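Local coordinates for periplasmic divalent cation tolerance protein (Xylella fastidiosa, PDB 2NUH) that belongs to the CutA family, linked with tolerance of divalent metal ions, and may bind copper, though its precise function is not established, at residues A32-L37 with I56-K61; I8-P13 with A76-R81. All blocks are in the same frame, centred on the assembly; numbering follows the deposited sequence.

Contact 1. Residues A32-L37 with I56-K61; sequences ACVTQL and IQLLIK
Strand 33-38 pairs antiparallel with the second half of the long strand 50-63 in the central sheet, Cys33 facing Lys61 and Leu37 facing Gln57. The hydrogen-bonded pair Thr35-Leu59 is closed in both directions, with Thr35 N to Leu59 O and Leu59 N to Thr35 O both at 2.8 Å. Between such pairs, CA-H...O contacts such as Val34 CA to Leu59 O fill in.

The two faces differ in character. On one, Val34 and Ile60 lie side by side, and with CG1 anti to the backbone N (chi1 177°) Val34 sets both methyls against Ile60 CG1. Farther along, the aliphatic stem of Gln36 runs beside Leu58, with Leu58 CD2 3.7 Å from Gln36 CG; Gln36 CB also meets Ile56 CG2 at 3.6 Å. Helix 15-27 covers this face, Ser22 meeting Val34 and Gln36, and Leu15 meeting Ile56; branched Val34, Leu58 and Ile60 suit this apolar layer, which Gln36 joins through its stem.

The other face carries Lys61, whose chain bends at chi2 and chi3 (76° and 78°) and folds back along the sheet. Its NZ donates to Thr35 OG1 at 2.7 Å and to Leu59 O at 3.2 Å, the latter from above the carbonyl plane. Thr35 N reaches that oxygen from the opposite face of the plane, so one carbonyl is gripped twice. A long flexible lysine can span two residues in this way, and the small threonine hydroxyl meets it. Farther along this face, Leu37 and Leu59 meet through their CD1 methyls. A sheet with helices packed on one face is typical of the ferredoxin-like fold of CutA proteins.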
loop_
_atom_site.group_PDB
_atom_site.type_symbol
_atom_site.label_atom_id
_atom_site.label_comp_id
_atom_site.label_asym_id
_atom_site.label_seq_id
_atom_site.Cartn_x
_atom_site.Cartn_y
_atom_site.Cartn_z
ATOM N N ALA A 32 -8.833 -2.900 3.223
ATOM C CA ALA A 32 -9.991 -2.227 3.787
ATOM C C ALA A 32 -9.890 -0.728 3.568
ATOM O O ALA A 32 -10.881 -0.035 3.480
ATOM C CB ALA A 32 -10.097 -2.514 5.236
ATOM N N CYS A 33 -8.671 -0.222 3.505
ATOM C CA CYS A 33 -8.492 1.201 3.308
ATOM C C CYS A 33 -7.080 1.440 2.851
ATOM O O CYS A 33 -6.180 0.651 3.121
ATOM C CB CYS A 33 -8.847 1.986 4.584
ATOM S SG CYS A 33 -8.072 3.617 4.864
ATOM N N VAL A 34 -6.906 2.525 2.117
ATOM C CA VAL A 34 -5.575 2.929 1.701
ATOM C C VAL A 34 -5.442 4.404 1.970
ATOM O O VAL A 34 -6.309 5.190 1.565
ATOM C CB VAL A 34 -5.337 2.672 0.209
ATOM C CG1 VAL A 34 -3.965 3.188 -0.191
ATOM C CG2 VAL A 34 -5.458 1.183 -0.104
ATOM N N THR A 35 -4.379 4.783 2.677
ATOM C CA THR A 35 -4.116 6.180 2.934
ATOM C C THR A 35 -2.952 6.639 2.091
ATOM O O THR A 35 -1.926 5.967 2.007
ATOM C CB THR A 35 -3.815 6.387 4.417
ATOM O OG1 THR A 35 -4.967 5.979 5.165
ATOM C CG2 THR A 35 -3.498 7.843 4.734
ATOM N N GLN A 36 -3.127 7.792 1.466
ATOM C CA GLN A 36 -2.091 8.402 0.666
ATOM C C GLN A 36 -1.557 9.582 1.422
ATOM O O GLN A 36 -2.327 10.376 1.970
ATOM C CB GLN A 36 -2.680 9.000 -0.592
ATOM C CG GLN A 36 -3.409 8.124 -1.515
ATOM C CD GLN A 36 -4.238 8.963 -2.460
ATOM O OE1 GLN A 36 -3.774 9.980 -3.010
ATOM N NE2 GLN A 36 -5.480 8.567 -2.631
ATOM N N LEU A 37 -0.242 9.712 1.405
ATOM C CA LEU A 37 0.434 10.852 1.986
ATOM C C LEU A 37 1.190 11.527 0.847
ATOM O O LEU A 37 2.156 10.980 0.328
ATOM C CB LEU A 37 1.370 10.400 3.112
ATOM C CG LEU A 37 0.862 9.375 4.148
ATOM C CD1 LEU A 37 1.954 8.891 5.100
ATOM C CD2 LEU A 37 -0.278 9.941 4.951
ATOM N N ILE A 56 3.945 9.750 -3.787
ATOM C CA ILE A 56 2.881 9.668 -2.804
ATOM C C ILE A 56 3.159 8.413 -2.015
ATOM O O ILE A 56 3.403 7.359 -2.600
ATOM C CB ILE A 56 1.523 9.500 -3.491
ATOM C CG1 ILE A 56 1.332 10.563 -4.584
ATOM C CG2 ILE A 56 0.371 9.474 -2.469
ATOM C CD1 ILE A 56 1.303 11.963 -4.077
ATOM N N GLN A 57 3.151 8.521 -0.692
ATOM C CA GLN A 57 3.328 7.364 0.151
ATOM C C GLN A 57 1.981 6.725 0.385
ATOM O O GLN A 57 1.009 7.419 0.688
ATOM C CB GLN A 57 3.967 7.780 1.482
ATOM C CG GLN A 57 4.103 6.637 2.475
ATOM C CD GLN A 57 5.187 5.675 2.093
ATOM O OE1 GLN A 57 4.965 4.456 2.005
ATOM N NE2 GLN A 57 6.359 6.202 1.850
ATOM N N LEU A 58 1.917 5.407 0.234
ATOM C CA LEU A 58 0.693 4.684 0.506
ATOM C C LEU A 58 0.839 3.869 1.760
ATOM O O LEU A 58 1.903 3.302 2.033
ATOM C CB LEU A 58 0.338 3.736 -0.639
ATOM C CG LEU A 58 0.152 4.345 -2.023
ATOM C CD1 LEU A 58 -0.238 3.203 -2.937
ATOM C CD2 LEU A 58 -0.926 5.400 -2.021
ATOM N N LEU A 59 -0.246 3.835 2.519
ATOM C CA LEU A 59 -0.369 2.978 3.680
ATOM C C LEU A 59 -1.615 2.166 3.442
ATOM O O LEU A 59 -2.725 2.684 3.481
ATOM C CB LEU A 59 -0.525 3.784 4.974
ATOM C CG LEU A 59 0.629 4.640 5.466
ATOM C CD1 LEU A 59 0.172 5.421 6.671
ATOM C CD2 LEU A 59 1.798 3.775 5.842
ATOM N N ILE A 60 -1.415 0.891 3.176
ATOM C CA ILE A 60 -2.498 0.012 2.784
ATOM C C ILE A 60 -2.828 -0.871 3.959
ATOM O O ILE A 60 -1.956 -1.551 4.479
ATOM C CB ILE A 60 -2.059 -0.842 1.604
ATOM C CG1 ILE A 60 -1.784 0.058 0.412
ATOM C CG2 ILE A 60 -3.127 -1.847 1.237
ATOM C CD1 ILE A 60 -0.827 -0.548 -0.588
ATOM N N LYS A 61 -4.090 -0.870 4.378
ATOM C CA LYS A 61 -4.487 -1.667 5.529
ATOM C C LYS A 61 -5.204 -2.903 5.027
ATOM O O LYS A 61 -6.204 -2.815 4.336
ATOM C CB LYS A 61 -5.413 -0.870 6.445
ATOM C CG LYS A 61 -4.708 -0.014 7.491
ATOM C CD LYS A 61 -4.114 1.248 6.921
ATOM C CE LYS A 61 -5.165 2.311 6.694
ATOM N NZ LYS A 61 -4.581 3.479 6.006
#

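Contact 2. Residues I8-P13 with A76-R81; sequences IFSTCP and ALHPYR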
loop_
_atom_site.group_PDB
_atom_site.type_symbol
_atom_site.label_atom_id
_atom_site.label_comp_id
_atom_site.label_asym_id
_atom_site.label_seq_id
_atom_site.Cartn_x
_atom_site.Cartn_y
_atom_site.Cartn_z
ATOM N N ILE A 8 0.683 -2.256 4.678
ATOM C CA ILE A 8 1.622 -2.327 3.566
ATOM C C ILE A 8 2.006 -0.930 3.162
ATOM O O ILE A 8 1.140 -0.094 2.948
ATOM C CB ILE A 8 1.006 -3.034 2.349
ATOM C CG1 ILE A 8 0.550 -4.441 2.739
ATOM C CG2 ILE A 8 2.006 -3.086 1.193
ATOM C CD1 ILE A 8 -0.289 -5.105 1.668
ATOM N N PHE A 9 3.312 -0.705 3.067
ATOM C CA PHE A 9 3.854 0.547 2.583
ATOM C C PHE A 9 4.189 0.393 1.124
ATOM O O PHE A 9 4.820 -0.572 0.722
ATOM C CB PHE A 9 5.124 0.903 3.351
ATOM C CG PHE A 9 4.892 1.199 4.795
ATOM C CD1 PHE A 9 4.910 2.506 5.259
ATOM C CD2 PHE A 9 4.668 0.174 5.699
ATOM C CE1 PHE A 9 4.695 2.781 6.609
ATOM C CE2 PHE A 9 4.460 0.439 7.042
ATOM C CZ PHE A 9 4.462 1.749 7.488
ATOM N N SER A 10 3.768 1.365 0.333
ATOM C CA SER A 10 4.185 1.456 -1.051
ATOM C C SER A 10 4.304 2.922 -1.381
ATOM O O SER A 10 3.882 3.760 -0.599
ATOM C CB SER A 10 3.159 0.804 -1.973
ATOM O OG SER A 10 3.653 0.758 -3.297
ATOM N N THR A 11 4.894 3.243 -2.517
ATOM C CA THR A 11 4.872 4.612 -2.987
ATOM C C THR A 11 4.474 4.600 -4.434
ATOM O O THR A 11 4.659 3.592 -5.120
ATOM C CB THR A 11 6.232 5.305 -2.874
ATOM O OG1 THR A 11 7.194 4.593 -3.653
ATOM C CG2 THR A 11 6.698 5.364 -1.450
ATOM N N CYS A 12 3.918 5.702 -4.900
ATOM C CA CYS A 12 3.648 5.835 -6.323
ATOM C C CYS A 12 4.048 7.212 -6.761
ATOM O O CYS A 12 4.192 8.110 -5.942
ATOM C CB CYS A 12 2.189 5.620 -6.714
ATOM S SG CYS A 12 1.036 6.337 -5.602
ATOM N N PRO A 13 4.244 7.382 -8.065
ATOM C CA PRO A 13 4.814 8.629 -8.545
ATOM C C PRO A 13 3.868 9.817 -8.504
ATOM O O PRO A 13 4.331 10.962 -8.506
ATOM C CB PRO A 13 5.183 8.314 -9.990
ATOM C CG PRO A 13 4.281 7.198 -10.385
ATOM C CD PRO A 13 4.040 6.397 -9.141
ATOM N N ALA A 76 0.297 -4.917 -10.318
ATOM C CA ALA A 76 -0.366 -4.948 -11.612
ATOM C C ALA A 76 -0.809 -3.552 -12.017
ATOM O O ALA A 76 -0.991 -3.262 -13.198
ATOM C CB ALA A 76 -1.560 -5.881 -11.555
ATOM N N LEU A 77 -0.997 -2.695 -11.023
ATOM C CA LEU A 77 -1.519 -1.360 -11.267
ATOM C C LEU A 77 -0.431 -0.325 -11.231
ATOM O O LEU A 77 -0.693 0.860 -11.415
ATOM C CB LEU A 77 -2.531 -1.003 -10.186
ATOM C CG LEU A 77 -3.770 -1.887 -10.119
ATOM C CD1 LEU A 77 -4.521 -1.628 -8.823
ATOM C CD2 LEU A 77 -4.645 -1.640 -11.331
ATOM N N HIS A 78 0.791 -0.750 -10.967
ATOM C CA HIS A 78 1.801 0.216 -10.602
ATOM C C HIS A 78 2.576 0.746 -11.786
ATOM O O HIS A 78 2.946 -0.018 -12.663
ATOM C CB HIS A 78 2.776 -0.401 -9.628
ATOM C CG HIS A 78 3.289 0.582 -8.641
ATOM N ND1 HIS A 78 4.225 1.532 -8.968
ATOM C CD2 HIS A 78 2.953 0.799 -7.349
ATOM C CE1 HIS A 78 4.467 2.283 -7.904
ATOM N NE2 HIS A 78 3.712 1.856 -6.912
ATOM N N PRO A 79 2.828 2.062 -11.818
ATOM C CA PRO A 79 3.728 2.599 -12.825
ATOM C C PRO A 79 5.120 2.024 -12.776
ATOM O O PRO A 79 5.781 1.925 -13.800
ATOM C CB PRO A 79 3.813 4.080 -12.453
ATOM C CG PRO A 79 2.511 4.361 -11.833
ATOM C CD PRO A 79 2.198 3.134 -11.026
ATOM N N TYR A 80 5.595 1.685 -11.584
ATOM C CA TYR A 80 6.961 1.227 -11.460
ATOM C C TYR A 80 7.070 -0.251 -11.742
ATOM O O TYR A 80 6.201 -1.035 -11.363
ATOM C CB TYR A 80 7.509 1.440 -10.055
ATOM C CG TYR A 80 7.496 2.854 -9.533
ATOM C CD1 TYR A 80 7.405 3.954 -10.374
ATOM C CD2 TYR A 80 7.600 3.075 -8.172
ATOM C CE1 TYR A 80 7.403 5.236 -9.861
ATOM C CE2 TYR A 80 7.604 4.348 -7.649
ATOM C CZ TYR A 80 7.498 5.424 -8.496
ATOM O OH TYR A 80 7.499 6.689 -7.962
ATOM N N ARG A 81 8.176 -0.621 -12.374
ATOM C CA ARG A 81 8.493 -2.020 -12.591
ATOM C C ARG A 81 8.723 -2.739 -11.274
ATOM O O ARG A 81 8.354 -3.894 -11.127
ATOM C CB ARG A 81 9.717 -2.147 -13.500
ATOM C CG ARG A 81 10.158 -3.583 -13.769
ATOM C CD ARG A 81 11.011 -3.712 -15.032
ATOM N NE ARG A 81 11.767 -4.965 -15.034
ATOM C CZ ARG A 81 12.062 -5.681 -16.118
ATOM N NH1 ARG A 81 11.655 -5.295 -17.321
ATOM N NH2 ARG A 81 12.757 -6.807 -15.992
#
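His78 reaches the end of strand 5-12 with the edge of its imidazole: NE2 donates to Thr11 O at 2.7 Å, with the oxygen almost in the ring plane but the N-H bent to 134°. At the ring's other nitrogen, and also in its plane, ND1 accepts the backbone N-H of Tyr80 at 3.0 Å along a straighter line of 164°. The two bonds together fix the ring's rotation, and they are consistent with a neutral imidazole protonated on NE2. Histidine suits the place because it can donate at one nitrogen and accept at the other.

This is the tight, buried side of the contact, where Ser10, Thr11 and Cys12 belong to the sheet. Ser10 OG lies near the imidazole but bonds to Glu84 O. The contact joins the turn after helix 67-77 to the strand that opens the CutA fold, tying two elements distant in sequence.

Toward the exposed side the interactions become apolar and less directional. Pro13, just past the strand, brings its CG to Pro79 CG at 3.6 Å, two rigid apolar rings meeting obliquely. Tyr80 approaches Pro13 from the opposite direction, its CE1 lying 3.6 Å from Pro13 CD. Tyr80 OH sits 3.3 Å from Pro13 N without a bond, since a proline nitrogen has no hydrogen and its lone pair, delocalised into the peptide bond, accepts poorly. The polar partner of Tyr80 OH is instead Glu55 OE2, which Thr11 OG1 also engages. With CG anti to the carbonyl carbon (chi1 -58°), Tyr80 turns its ring toward the strand end, while Pro79 lies exposed at the outer margin.

Contacts 1 and 2 share one sheet, because strand 50-63 pairs with strand 33-38 along one edge and with strand 5-12 along the other. Their centres lie 11 Å apart, and residues 56-61 bridge them: Leu58 N lies 2.7 Å from Ser10 O and Ile56 N 2.7 Å from Cys12 O, both probable hydrogen bonds. Side chains meet as well, with Leu59 CD2 packing on Phe9 CE1. In the chain, contact 1 is nested inside the long loop that contact 2 closes, and helix 67-77 follows strand 50-63 and leads into residues 78-81. Glu55 directly precedes 56-61, so the strand paired in contact 1 also supplies the acid used in contact 2.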